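(R)-S-adenosyl-L-methionine hydrolase (Thermus thermophilus, PDB 2CW5) catalyses the hydrolysis of (R)-S-adenosyl-L-methionine to adenosine and L-methionine, without chlorinase or fluorinase activity. Local coordinates at residues G90-L95 and T162-P167; A194-F199 and V209-G214; V200-R205 and E248-R253. All blocks are in the same frame, centred on the assembly; numbering follows the deposited sequence.

Contact 1 (G90-L95 and T162-P167); sequences GPDNGL and TLARLP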
ATOM      1  N   GLY C  90     -17.879  -7.457   9.392  1.00 21.39           N
ATOM      2  CA  GLY C  90     -16.645  -7.436  10.144  1.00 20.91           C
ATOM      3  C   GLY C  90     -16.839  -8.010  11.532  1.00 21.13           C
ATOM      4  O   GLY C  90     -17.909  -8.532  11.842  1.00 19.44           O
ATOM      5  N   PRO C  91     -15.809  -7.935  12.385  1.00 21.74           N
ATOM      6  CA  PRO C  91     -15.851  -8.447  13.758  1.00 23.59           C
ATOM      7  C   PRO C  91     -16.774  -7.648  14.669  1.00 22.90           C
ATOM      8  O   PRO C  91     -16.872  -6.426  14.566  1.00 21.71           O
ATOM      9  CB  PRO C  91     -14.395  -8.362  14.198  1.00 24.54           C
ATOM     10  CG  PRO C  91     -13.914  -7.138  13.460  1.00 21.93           C
ATOM     11  CD  PRO C  91     -14.485  -7.370  12.079  1.00 21.34           C
ATOM     12  N   ASP C  92     -17.464  -8.361  15.552  1.00 23.62           N
ATOM     13  CA  ASP C  92     -18.381  -7.742  16.499  1.00 24.55           C
ATOM     14  C   ASP C  92     -17.560  -7.325  17.714  1.00 24.26           C
ATOM     15  O   ASP C  92     -17.669  -7.911  18.795  1.00 24.79           O
ATOM     16  CB  ASP C  92     -19.468  -8.749  16.893  1.00 25.03           C
ATOM     17  CG  ASP C  92     -20.569  -8.134  17.739  1.00 27.75           C
ATOM     18  OD1 ASP C  92     -20.773  -6.903  17.675  1.00 25.82           O
ATOM     19  OD2 ASP C  92     -21.250  -8.895  18.460  1.00 27.93           O
ATOM     20  N   ASN C  93     -16.723  -6.310  17.521  1.00 21.25           N
ATOM     21  CA  ASN C  93     -15.863  -5.820  18.583  1.00 20.37           C
ATOM     22  C   ASN C  93     -15.940  -4.307  18.762  1.00 20.97           C
ATOM     23  O   ASN C  93     -15.060  -3.704  19.379  1.00 21.03           O
ATOM     24  CB  ASN C  93     -14.410  -6.240  18.321  1.00 21.27           C
ATOM     25  CG  ASN C  93     -13.875  -5.723  16.994  1.00 22.15           C
ATOM     26  OD1 ASN C  93     -14.505  -4.892  16.329  1.00 20.15           O
ATOM     27  ND2 ASN C  93     -12.693  -6.209  16.605  1.00 20.72           N
ATOM     28  N   GLY C  94     -16.984  -3.693  18.213  1.00 19.06           N
ATOM     29  CA  GLY C  94     -17.148  -2.257  18.363  1.00 19.78           C
ATOM     30  C   GLY C  94     -16.514  -1.416  17.271  1.00 19.32           C
ATOM     31  O   GLY C  94     -16.612  -0.189  17.295  1.00 18.22           O
ATOM     32  N   LEU C  95     -15.857  -2.077  16.326  1.00 17.96           N
ATOM     33  CA  LEU C  95     -15.213  -1.405  15.203  1.00 18.84           C
ATOM     34  C   LEU C  95     -16.165  -0.421  14.502  1.00 18.77           C
ATOM     35  O   LEU C  95     -15.763   0.678  14.107  1.00 19.08           O
ATOM     36  CB  LEU C  95     -14.736  -2.459  14.199  1.00 20.30           C
ATOM     37  CG  LEU C  95     -14.254  -2.021  12.810  1.00 23.79           C
ATOM     38  CD1 LEU C  95     -13.105  -1.043  12.949  1.00 23.84           C
ATOM     39  CD2 LEU C  95     -13.813  -3.243  12.017  1.00 24.44           C
ATOM     40  N   THR C 162     -27.524  -6.920  20.759  1.00 33.68           N
ATOM     41  CA  THR C 162     -26.416  -7.739  21.245  1.00 32.59           C
ATOM     42  C   THR C 162     -25.078  -7.328  20.621  1.00 31.49           C
ATOM     43  O   THR C 162     -24.022  -7.791  21.049  1.00 31.88           O
ATOM     44  CB  THR C 162     -26.645  -9.244  20.962  1.00 34.47           C
ATOM     45  OG1 THR C 162     -26.560  -9.496  19.553  1.00 34.77           O
ATOM     46  CG2 THR C 162     -28.019  -9.678  21.472  1.00 35.09           C
ATOM     47  N   LEU C 163     -25.121  -6.460  19.613  1.00 30.03           N
ATOM     48  CA  LEU C 163     -23.889  -6.007  18.962  1.00 28.95           C
ATOM     49  C   LEU C 163     -23.017  -5.211  19.930  1.00 28.05           C
ATOM     50  O   LEU C 163     -23.520  -4.461  20.763  1.00 29.78           O
ATOM     51  CB  LEU C 163     -24.218  -5.158  17.728  1.00 27.68           C
ATOM     52  CG  LEU C 163     -24.891  -5.919  16.577  1.00 27.53           C
ATOM     53  CD1 LEU C 163     -25.251  -4.955  15.456  1.00 25.97           C
ATOM     54  CD2 LEU C 163     -23.951  -7.007  16.060  1.00 27.33           C
ATOM     55  N   ALA C 164     -21.704  -5.379  19.818  1.00 26.33           N
ATOM     56  CA  ALA C 164     -20.773  -4.684  20.698  1.00 25.50           C
ATOM     57  C   ALA C 164     -20.502  -3.251  20.249  1.00 25.85           C
ATOM     58  O   ALA C 164     -20.526  -2.943  19.059  1.00 23.44           O
ATOM     59  CB  ALA C 164     -19.467  -5.459  20.778  1.00 25.24           C
ATOM     60  N   ARG C 165     -20.255  -2.374  21.214  1.00 25.09           N
ATOM     61  CA  ARG C 165     -19.961  -0.979  20.919  1.00 27.17           C
ATOM     62  C   ARG C 165     -18.851  -0.509  21.843  1.00 27.38           C
ATOM     63  O   ARG C 165     -18.756  -0.958  22.983  1.00 27.02           O
ATOM     64  CB  ARG C 165     -21.207  -0.101  21.120  1.00 27.06           C
ATOM     65  CG  ARG C 165     -22.202  -0.097  19.945  1.00 26.95           C
ATOM     66  CD  ARG C 165     -23.375   0.846  20.230  1.00 29.98           C
ATOM     67  NE  ARG C 165     -24.213   1.130  19.057  1.00 30.72           N
ATOM     68  CZ  ARG C 165     -25.034   0.258  18.476  1.00 31.98           C
ATOM     69  NH1 ARG C 165     -25.147  -0.980  18.941  1.00 30.73           N
ATOM     70  NH2 ARG C 165     -25.756   0.631  17.427  1.00 31.77           N
ATOM     71  N   LEU C 166     -17.999   0.379  21.346  1.00 25.57           N
ATOM     72  CA  LEU C 166     -16.923   0.911  22.167  1.00 28.22           C
ATOM     73  C   LEU C 166     -17.517   2.072  22.956  1.00 28.47           C
ATOM     74  O   LEU C 166     -18.511   2.664  22.531  1.00 29.24           O
ATOM     75  CB  LEU C 166     -15.779   1.431  21.296  1.00 27.69           C
ATOM     76  CG  LEU C 166     -15.067   0.447  20.365  1.00 29.16           C
ATOM     77  CD1 LEU C 166     -14.045   1.202  19.545  1.00 28.83           C
ATOM     78  CD2 LEU C 166     -14.398  -0.656  21.171  1.00 29.19           C
ATOM     79  N   PRO C 167     -16.924   2.407  24.116  1.00 28.84           N
ATOM     80  CA  PRO C 167     -17.395   3.506  24.968  1.00 30.17           C
ATOM     81  C   PRO C 167     -16.978   4.878  24.424  1.00 29.97           C
ATOM     82  O   PRO C 167     -16.239   5.624  25.074  1.00 30.96           O
ATOM     83  CB  PRO C 167     -16.743   3.190  26.314  1.00 30.28           C
ATOM     84  CG  PRO C 167     -15.431   2.613  25.903  1.00 30.33           C
ATOM     85  CD  PRO C 167     -15.824   1.672  24.774  1.00 29.97           C
TER
HETATM   86  O   HOH W   1     -19.733  -4.688  17.066  1.00 25.22           O

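Contact 2 (A194-F199 and V209-G214); sequences APVGGF and VRRTFG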
ATOM      1  N   ALA C 194     -15.817  23.744  18.530  1.00 38.46           N
ATOM      2  CA  ALA C 194     -14.523  24.382  18.717  1.00 40.54           C
ATOM      3  C   ALA C 194     -14.759  25.887  18.691  1.00 41.83           C
ATOM      4  O   ALA C 194     -14.611  26.528  17.654  1.00 40.47           O
ATOM      5  CB  ALA C 194     -13.572  23.971  17.595  1.00 42.62           C
ATOM      6  N   PRO C 195     -15.122  26.466  19.846  1.00 43.87           N
ATOM      7  CA  PRO C 195     -15.397  27.898  19.992  1.00 45.59           C
ATOM      8  C   PRO C 195     -14.300  28.825  19.480  1.00 46.29           C
ATOM      9  O   PRO C 195     -13.131  28.693  19.842  1.00 45.91           O
ATOM     10  CB  PRO C 195     -15.641  28.047  21.494  1.00 45.87           C
ATOM     11  CG  PRO C 195     -14.764  26.989  22.079  1.00 46.50           C
ATOM     12  CD  PRO C 195     -15.040  25.817  21.167  1.00 45.10           C
ATOM     13  N   VAL C 196     -14.701  29.763  18.629  1.00 48.49           N
ATOM     14  CA  VAL C 196     -13.786  30.739  18.052  1.00 49.64           C
ATOM     15  C   VAL C 196     -13.116  31.572  19.143  1.00 49.04           C
ATOM     16  O   VAL C 196     -13.782  32.090  20.040  1.00 48.84           O
ATOM     17  CB  VAL C 196     -14.532  31.690  17.085  1.00 50.82           C
ATOM     18  CG1 VAL C 196     -14.982  30.925  15.849  1.00 51.38           C
ATOM     19  CG2 VAL C 196     -15.740  32.303  17.785  1.00 50.44           C
ATOM     20  N   GLY C 197     -11.793  31.682  19.063  1.00 49.47           N
ATOM     21  CA  GLY C 197     -11.050  32.454  20.044  1.00 49.22           C
ATOM     22  C   GLY C 197     -10.944  31.797  21.409  1.00 49.05           C
ATOM     23  O   GLY C 197     -10.303  32.335  22.312  1.00 50.08           O
ATOM     24  N   GLY C 198     -11.571  30.634  21.562  1.00 48.62           N
ATOM     25  CA  GLY C 198     -11.528  29.932  22.833  1.00 47.13           C
ATOM     26  C   GLY C 198     -10.259  29.123  23.033  1.00 45.98           C
ATOM     27  O   GLY C 198      -9.325  29.203  22.233  1.00 45.72           O
ATOM     28  N   PHE C 199     -10.226  28.341  24.108  1.00 44.45           N
ATOM     29  CA  PHE C 199      -9.070  27.509  24.430  1.00 42.97           C
ATOM     30  C   PHE C 199      -9.508  26.106  24.835  1.00 40.99           C
ATOM     31  O   PHE C 199     -10.553  25.921  25.457  1.00 40.01           O
ATOM     32  CB  PHE C 199      -8.276  28.129  25.582  1.00 45.27           C
ATOM     33  CG  PHE C 199      -7.518  29.369  25.206  1.00 48.11           C
ATOM     34  CD1 PHE C 199      -6.346  29.285  24.463  1.00 48.93           C
ATOM     35  CD2 PHE C 199      -7.977  30.624  25.595  1.00 49.44           C
ATOM     36  CE1 PHE C 199      -5.639  30.434  24.115  1.00 50.80           C
ATOM     37  CE2 PHE C 199      -7.278  31.776  25.251  1.00 49.96           C
ATOM     38  CZ  PHE C 199      -6.106  31.681  24.509  1.00 50.52           C
ATOM     39  N   VAL C 209      -7.993  27.751  20.029  1.00 41.86           N
ATOM     40  CA  VAL C 209      -8.815  27.258  18.938  1.00 44.15           C
ATOM     41  C   VAL C 209      -8.797  28.316  17.843  1.00 46.90           C
ATOM     42  O   VAL C 209      -8.958  29.502  18.122  1.00 46.72           O
ATOM     43  CB  VAL C 209     -10.265  27.028  19.398  1.00 43.18           C
ATOM     44  CG1 VAL C 209     -11.108  26.537  18.235  1.00 41.81           C
ATOM     45  CG2 VAL C 209     -10.292  26.027  20.541  1.00 43.69           C
ATOM     46  N   ARG C 210      -8.596  27.888  16.602  1.00 50.04           N
ATOM     47  CA  ARG C 210      -8.548  28.813  15.478  1.00 54.43           C
ATOM     48  C   ARG C 210      -9.223  28.239  14.238  1.00 56.62           C
ATOM     49  O   ARG C 210      -9.574  27.060  14.199  1.00 56.79           O
ATOM     50  CB  ARG C 210      -7.092  29.164  15.154  1.00 55.88           C
ATOM     51  CG  ARG C 210      -6.406  30.032  16.201  1.00 58.73           C
ATOM     52  CD  ARG C 210      -7.001  31.436  16.226  1.00 61.48           C
ATOM     53  NE  ARG C 210      -6.316  32.323  17.166  1.00 63.00           N
ATOM     54  CZ  ARG C 210      -6.386  32.218  18.490  1.00 63.65           C
ATOM     55  NH1 ARG C 210      -7.114  31.260  19.045  1.00 64.35           N
ATOM     56  NH2 ARG C 210      -5.728  33.074  19.258  1.00 63.80           N
ATOM     57  N   ARG C 211      -9.408  29.086  13.229  1.00 58.87           N
ATOM     58  CA  ARG C 211     -10.031  28.668  11.980  1.00 61.43           C
ATOM     59  C   ARG C 211      -8.987  28.659  10.871  1.00 62.42           C
ATOM     60  O   ARG C 211      -8.940  27.740  10.052  1.00 62.58           O
ATOM     61  CB  ARG C 211     -11.168  29.617  11.597  1.00 62.57           C
ATOM     62  CG  ARG C 211     -12.321  29.652  12.585  1.00 64.63           C
ATOM     63  CD  ARG C 211     -13.535  30.324  11.963  1.00 67.13           C
ATOM     64  NE  ARG C 211     -14.695  30.301  12.847  1.00 68.70           N
ATOM     65  CZ  ARG C 211     -15.927  30.633  12.472  1.00 69.62           C
ATOM     66  NH1 ARG C 211     -16.166  31.013  11.224  1.00 68.91           N
ATOM     67  NH2 ARG C 211     -16.923  30.582  13.349  1.00 70.20           N
ATOM     68  N   THR C 212      -8.154  29.695  10.851  1.00 63.14           N
ATOM     69  CA  THR C 212      -7.098  29.814   9.854  1.00 63.99           C
ATOM     70  C   THR C 212      -5.737  29.671  10.528  1.00 64.38           C
ATOM     71  O   THR C 212      -5.566  30.049  11.686  1.00 64.09           O
ATOM     72  CB  THR C 212      -7.162  31.173   9.128  1.00 63.94           C
ATOM     73  OG1 THR C 212      -6.110  31.247   8.160  1.00 64.39           O
ATOM     74  CG2 THR C 212      -7.020  32.318  10.123  1.00 64.28           C
ATOM     75  N   PHE C 213      -4.771  29.123   9.797  1.00 65.26           N
ATOM     76  CA  PHE C 213      -3.436  28.919  10.342  1.00 66.21           C
ATOM     77  C   PHE C 213      -2.393  29.750   9.610  1.00 66.50           C
ATOM     78  O   PHE C 213      -2.280  29.692   8.384  1.00 67.47           O
ATOM     79  CB  PHE C 213      -3.069  27.437  10.265  1.00 66.65           C
ATOM     80  CG  PHE C 213      -4.158  26.526  10.749  1.00 67.81           C
ATOM     81  CD1 PHE C 213      -4.663  26.651  12.041  1.00 67.91           C
ATOM     82  CD2 PHE C 213      -4.697  25.559   9.909  1.00 68.38           C
ATOM     83  CE1 PHE C 213      -5.691  25.828  12.487  1.00 68.38           C
ATOM     84  CE2 PHE C 213      -5.726  24.729  10.345  1.00 69.04           C
ATOM     85  CZ  PHE C 213      -6.224  24.865  11.637  1.00 68.56           C
ATOM     86  N   GLY C 214      -1.629  30.521  10.376  1.00 66.36           N
ATOM     87  CA  GLY C 214      -0.602  31.361   9.794  1.00 66.29           C
ATOM     88  C   GLY C 214      -0.153  32.420  10.779  1.00 66.42           C
ATOM     89  O   GLY C 214       1.048  32.447  11.121  1.00 66.77           O
TER

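Contact 3 (V200-R205 and E248-R253); sequences VEVGGR and EGMPVR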
ATOM      1  N   VAL C 200      -8.702  25.118  24.474  1.00 37.99           N
ATOM      2  CA  VAL C 200      -9.001  23.741  24.823  1.00 37.95           C
ATOM      3  C   VAL C 200      -7.839  23.224  25.666  1.00 36.61           C
ATOM      4  O   VAL C 200      -6.674  23.445  25.336  1.00 36.71           O
ATOM      5  CB  VAL C 200      -9.193  22.869  23.553  1.00 38.68           C
ATOM      6  CG1 VAL C 200      -7.903  22.801  22.751  1.00 38.43           C
ATOM      7  CG2 VAL C 200      -9.656  21.487  23.943  1.00 40.43           C
ATOM      8  N   GLU C 201      -8.159  22.563  26.769  1.00 34.06           N
ATOM      9  CA  GLU C 201      -7.135  22.038  27.653  1.00 33.24           C
ATOM     10  C   GLU C 201      -6.983  20.529  27.518  1.00 31.71           C
ATOM     11  O   GLU C 201      -7.948  19.777  27.662  1.00 29.38           O
ATOM     12  CB  GLU C 201      -7.457  22.406  29.102  1.00 35.09           C
ATOM     13  CG  GLU C 201      -6.451  21.879  30.112  1.00 40.29           C
ATOM     14  CD  GLU C 201      -6.703  22.402  31.511  1.00 43.16           C
ATOM     15  OE1 GLU C 201      -6.541  23.624  31.731  1.00 45.68           O
ATOM     16  OE2 GLU C 201      -7.066  21.592  32.390  1.00 43.96           O
ATOM     17  N   VAL C 202      -5.761  20.100  27.229  1.00 30.84           N
ATOM     18  CA  VAL C 202      -5.453  18.683  27.081  1.00 31.55           C
ATOM     19  C   VAL C 202      -3.988  18.440  27.444  1.00 31.81           C
ATOM     20  O   VAL C 202      -3.109  19.207  27.053  1.00 31.90           O
ATOM     21  CB  VAL C 202      -5.716  18.199  25.633  1.00 32.04           C
ATOM     22  CG1 VAL C 202      -4.874  18.991  24.649  1.00 31.54           C
ATOM     23  CG2 VAL C 202      -5.411  16.707  25.514  1.00 31.65           C
ATOM     24  N   GLY C 203      -3.737  17.380  28.207  1.00 31.24           N
ATOM     25  CA  GLY C 203      -2.378  17.052  28.604  1.00 32.10           C
ATOM     26  C   GLY C 203      -1.720  18.111  29.468  1.00 32.69           C
ATOM     27  O   GLY C 203      -0.495  18.234  29.487  1.00 32.40           O
ATOM     28  N   GLY C 204      -2.536  18.874  30.186  1.00 33.07           N
ATOM     29  CA  GLY C 204      -2.013  19.919  31.047  1.00 34.09           C
ATOM     30  C   GLY C 204      -1.673  21.195  30.300  1.00 35.82           C
ATOM     31  O   GLY C 204      -1.107  22.119  30.878  1.00 34.73           O
ATOM     32  N   ARG C 205      -2.022  21.252  29.017  1.00 36.24           N
ATOM     33  CA  ARG C 205      -1.738  22.428  28.199  1.00 38.84           C
ATOM     34  C   ARG C 205      -2.999  23.169  27.759  1.00 39.70           C
ATOM     35  O   ARG C 205      -4.081  22.582  27.652  1.00 39.19           O
ATOM     36  CB  ARG C 205      -0.960  22.025  26.945  1.00 40.65           C
ATOM     37  CG  ARG C 205       0.354  21.307  27.192  1.00 44.07           C
ATOM     38  CD  ARG C 205       0.971  20.904  25.864  1.00 45.23           C
ATOM     39  NE  ARG C 205       2.201  20.131  26.011  1.00 46.99           N
ATOM     40  CZ  ARG C 205       3.335  20.610  26.508  1.00 47.85           C
ATOM     41  NH1 ARG C 205       3.403  21.871  26.913  1.00 49.14           N
ATOM     42  NH2 ARG C 205       4.404  19.831  26.587  1.00 48.68           N
ATOM     43  N   GLU C 248      -4.495   8.387  23.775  1.00 28.57           N
ATOM     44  CA  GLU C 248      -5.932   8.167  23.648  1.00 27.92           C
ATOM     45  C   GLU C 248      -6.574   8.063  25.026  1.00 27.82           C
ATOM     46  O   GLU C 248      -5.983   7.505  25.957  1.00 23.01           O
ATOM     47  CB  GLU C 248      -6.214   6.884  22.858  1.00 31.24           C
ATOM     48  CG  GLU C 248      -5.738   6.930  21.416  1.00 34.90           C
ATOM     49  CD  GLU C 248      -4.345   6.348  21.231  1.00 39.28           C
ATOM     50  OE1 GLU C 248      -3.475   6.562  22.108  1.00 40.49           O
ATOM     51  OE2 GLU C 248      -4.123   5.682  20.197  1.00 37.63           O
ATOM     52  N   GLY C 249      -7.785   8.605  25.146  1.00 25.97           N
ATOM     53  CA  GLY C 249      -8.499   8.562  26.410  1.00 26.07           C
ATOM     54  C   GLY C 249      -8.231   9.775  27.275  1.00 26.82           C
ATOM     55  O   GLY C 249      -8.971  10.055  28.216  1.00 26.75           O
HETATM   56  N   MSE C 250      -7.169  10.501  26.955  1.00 25.33           N
HETATM   57  CA  MSE C 250      -6.808  11.686  27.711  1.00 26.98           C
HETATM   58  C   MSE C 250      -7.963  12.683  27.649  1.00 27.35           C
HETATM   59  O   MSE C 250      -8.497  12.961  26.577  1.00 27.26           O
HETATM   60  CB  MSE C 250      -5.546  12.295  27.112  1.00 29.81           C
HETATM   61  CG  MSE C 250      -4.730  13.142  28.047  1.00 34.35           C
HETATM   62 SE   MSE C 250      -3.016  13.514  27.229  1.00 37.22          SE
HETATM   63  CE  MSE C 250      -2.130  11.849  27.638  1.00 36.25           C
ATOM     64  N   PRO C 251      -8.372  13.224  28.805  1.00 27.65           N
ATOM     65  CA  PRO C 251      -9.478  14.182  28.767  1.00 28.02           C
ATOM     66  C   PRO C 251      -9.155  15.493  28.052  1.00 28.91           C
ATOM     67  O   PRO C 251      -8.014  15.967  28.053  1.00 26.45           O
ATOM     68  CB  PRO C 251      -9.827  14.376  30.245  1.00 29.94           C
ATOM     69  CG  PRO C 251      -8.538  14.087  30.949  1.00 31.26           C
ATOM     70  CD  PRO C 251      -7.996  12.900  30.192  1.00 27.43           C
ATOM     71  N   VAL C 252     -10.183  16.046  27.419  1.00 26.88           N
ATOM     72  CA  VAL C 252     -10.092  17.301  26.687  1.00 29.28           C
ATOM     73  C   VAL C 252     -11.215  18.162  27.248  1.00 31.05           C
ATOM     74  O   VAL C 252     -12.363  17.723  27.318  1.00 29.89           O
ATOM     75  CB  VAL C 252     -10.305  17.074  25.177  1.00 29.14           C
ATOM     76  CG1 VAL C 252     -10.250  18.399  24.435  1.00 30.46           C
ATOM     77  CG2 VAL C 252      -9.234  16.126  24.642  1.00 28.18           C
ATOM     78  N   ARG C 253     -10.885  19.382  27.653  1.00 31.76           N
ATOM     79  CA  ARG C 253     -11.877  20.270  28.243  1.00 34.51           C
ATOM     80  C   ARG C 253     -11.898  21.669  27.636  1.00 35.87           C
ATOM     81  O   ARG C 253     -10.870  22.340  27.561  1.00 33.91           O
ATOM     82  CB  ARG C 253     -11.620  20.346  29.754  1.00 36.53           C
ATOM     83  CG  ARG C 253     -12.300  21.481  30.498  1.00 41.01           C
ATOM     84  CD  ARG C 253     -12.051  21.329  31.995  1.00 44.79           C
ATOM     85  NE  ARG C 253     -10.662  20.959  32.261  1.00 49.32           N
ATOM     86  CZ  ARG C 253     -10.203  20.537  33.437  1.00 51.89           C
ATOM     87  NH1 ARG C 253     -11.020  20.429  34.478  1.00 53.24           N
ATOM     88  NH2 ARG C 253      -8.923  20.211  33.567  1.00 52.63           N
TER
HETATM   89  O   HOH W   2      -5.704  15.713  29.423  1.00 30.04           O

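Contact 1 (G90-L95 and T162-P167)
Asp92 joins the two loops through one carboxylate oxygen. Ala164 N donates to Asp92 OD1 at 2.8 Å, nearly straight at 171°, reaching the oxygen on its syn side and 27° out of the carboxylate plane. The aspartate reaches across because its CG lies anti to the backbone N (chi1 -173°). A water adds a second route: it donates to Asp92 OD1 and to Ala164 O and accepts from Gly94 N. Asp92 OD2 forms a salt bridge with Arg78. With an alanine here, Ala164 N would probably lose this acceptor, the water one of its two acceptors, and Arg78 a charge partner.

Van der Waals contacts of leucine carbons with oxygens flank this network. Leu163 crosses the aspartate at about a right angle, its CD2 3.6 Å from Asp92 OD1, while Leu166 CG rests 3.5 Å from Gly94 O. A beta carbon on Gly94 would collide with that leucine. Gly94 CA makes a C-H contact to Ala164 O.

The corner following strand 87-89 is thus tied to the loop between strands 157-158 and 175-181. Thr97 OG1 bonds both Gly94 O and Leu166 N, Leu95 packs on helix 45-55, and Leu163 reaches Trp100 of helix 99-102.

Contact 2 (A194-F199 and V209-G214)
Val209 N gives the one hydrogen bond between these loops, to Gly198 O at 3.0 Å. The N-H points almost straight at the oxygen (169°), yet approaches from above the carbonyl plane, 36° out of it. The neighbouring carbonyl is engaged as well: Val209 O accepts from Arg210 NH1 at 2.7 Å. This oxygen lies close to the guanidinium plane, though NH1 stands above the plane of the carbonyl. Arg210 thereby folds back over its own backbone, which brings NH1 near Gly197 CA and Gly198 O, without a bond to either.

The side chain of Val209 is the principal apolar element. CG1 stands anti to the backbone N (chi1 179°) and meets Ala194 CB at 3.6 Å, while the branch point, Val209 CB, sits 3.3 Å from Pro195 O. That oxygen also accepts from Gly198 N at 3.0 Å, closing a type II turn over Val196 and Gly197, so the valine packs against a carbonyl whose position the turn already fixes. Gly197 takes the third place of the turn with a positive phi that favours glycine, and a beta carbon on Gly198 would strike the Pro195 ring.

Farther out, Arg211 extends from CG to NE and lays the edge of its guanidinium against Val196 CG1. The spacing is tight enough to leave its exact value doubtful.

Val209 also touches Ala223 of strand 221-225, and Phe199 forms a cation-pi pair with Arg206. Here the Gly198-Val209 bond extends the pairing of strands 199-202 and 205-208, and a type II turn leads into the first arm. Arg210 shares a backbone hydrogen bond with Ala223, consistent with closure of the C-terminal beta barrel just past this hairpin.

Contact 3 (V200-R205 and E248-R253)
Paired across the strands and therefore on one face, Glu201 and Arg253 both place CG anti to the backbone N (chi1 179° for the glutamate) and run side by side. The arginine chain then bends at its third torsion and brings its terminal group back to the carboxylate. Glu201 OE2 meets Arg253 NH2 at 2.6 Å in a salt bridge, at the guanidinium edge; the hydrogen bond within it is weak, bent to 129°, and the carboxylate and guanidinium planes stand nearly perpendicular.

The backbones of the same pair carry the more regular bonds. Glu201 N donates to Arg253 O at 2.8 Å, and Arg253 N returns a bond to Glu201 O at 3.0 Å.

On the opposite face Val202 CG2 lies 4.0 Å from Val252 CG2, and both valines pack on Val178 of strand 175-181. Beyond the paired strands a water spans the widening gap, accepting from Gly203 N and donating to Pro251 O. The selenium of selenomethionine Met250 rests 3.8 Å from Gly203 CA.

The axes of the short segments 200-202 and 251-253 approach to 4.8 Å, with 160° between their N-to-C directions. A two-residue type I' beta hairpin, turning from Val202 to Arg205, is thereby joined to the final strand of the chain, which lies inside the antiparallel sheet between 199-202 and 175-181.

Overall arrangement
Contacts 2 and 3 share one hairpin: strand 199-202 runs from the turn of contact 2 into the pairing of contact 3, so their segments alternate along the chain, with centres 16 Å apart. Contact 1 closes earlier in the sequence, its centre 26 Å from contact 3 and 34 Å from contact 2; its nearest atoms stay about 8 Å from those of contact 3. Asn93 of contact 1 has its side chain about 4 Å from that of Asp70, probably important for activity. In the C-terminal domain, the side chains of Ala194 (contact 2) and Val200 (contact 3) lie about 8 and 9 Å from that of Glu232, which probably binds S-adenosyl-L-methionine.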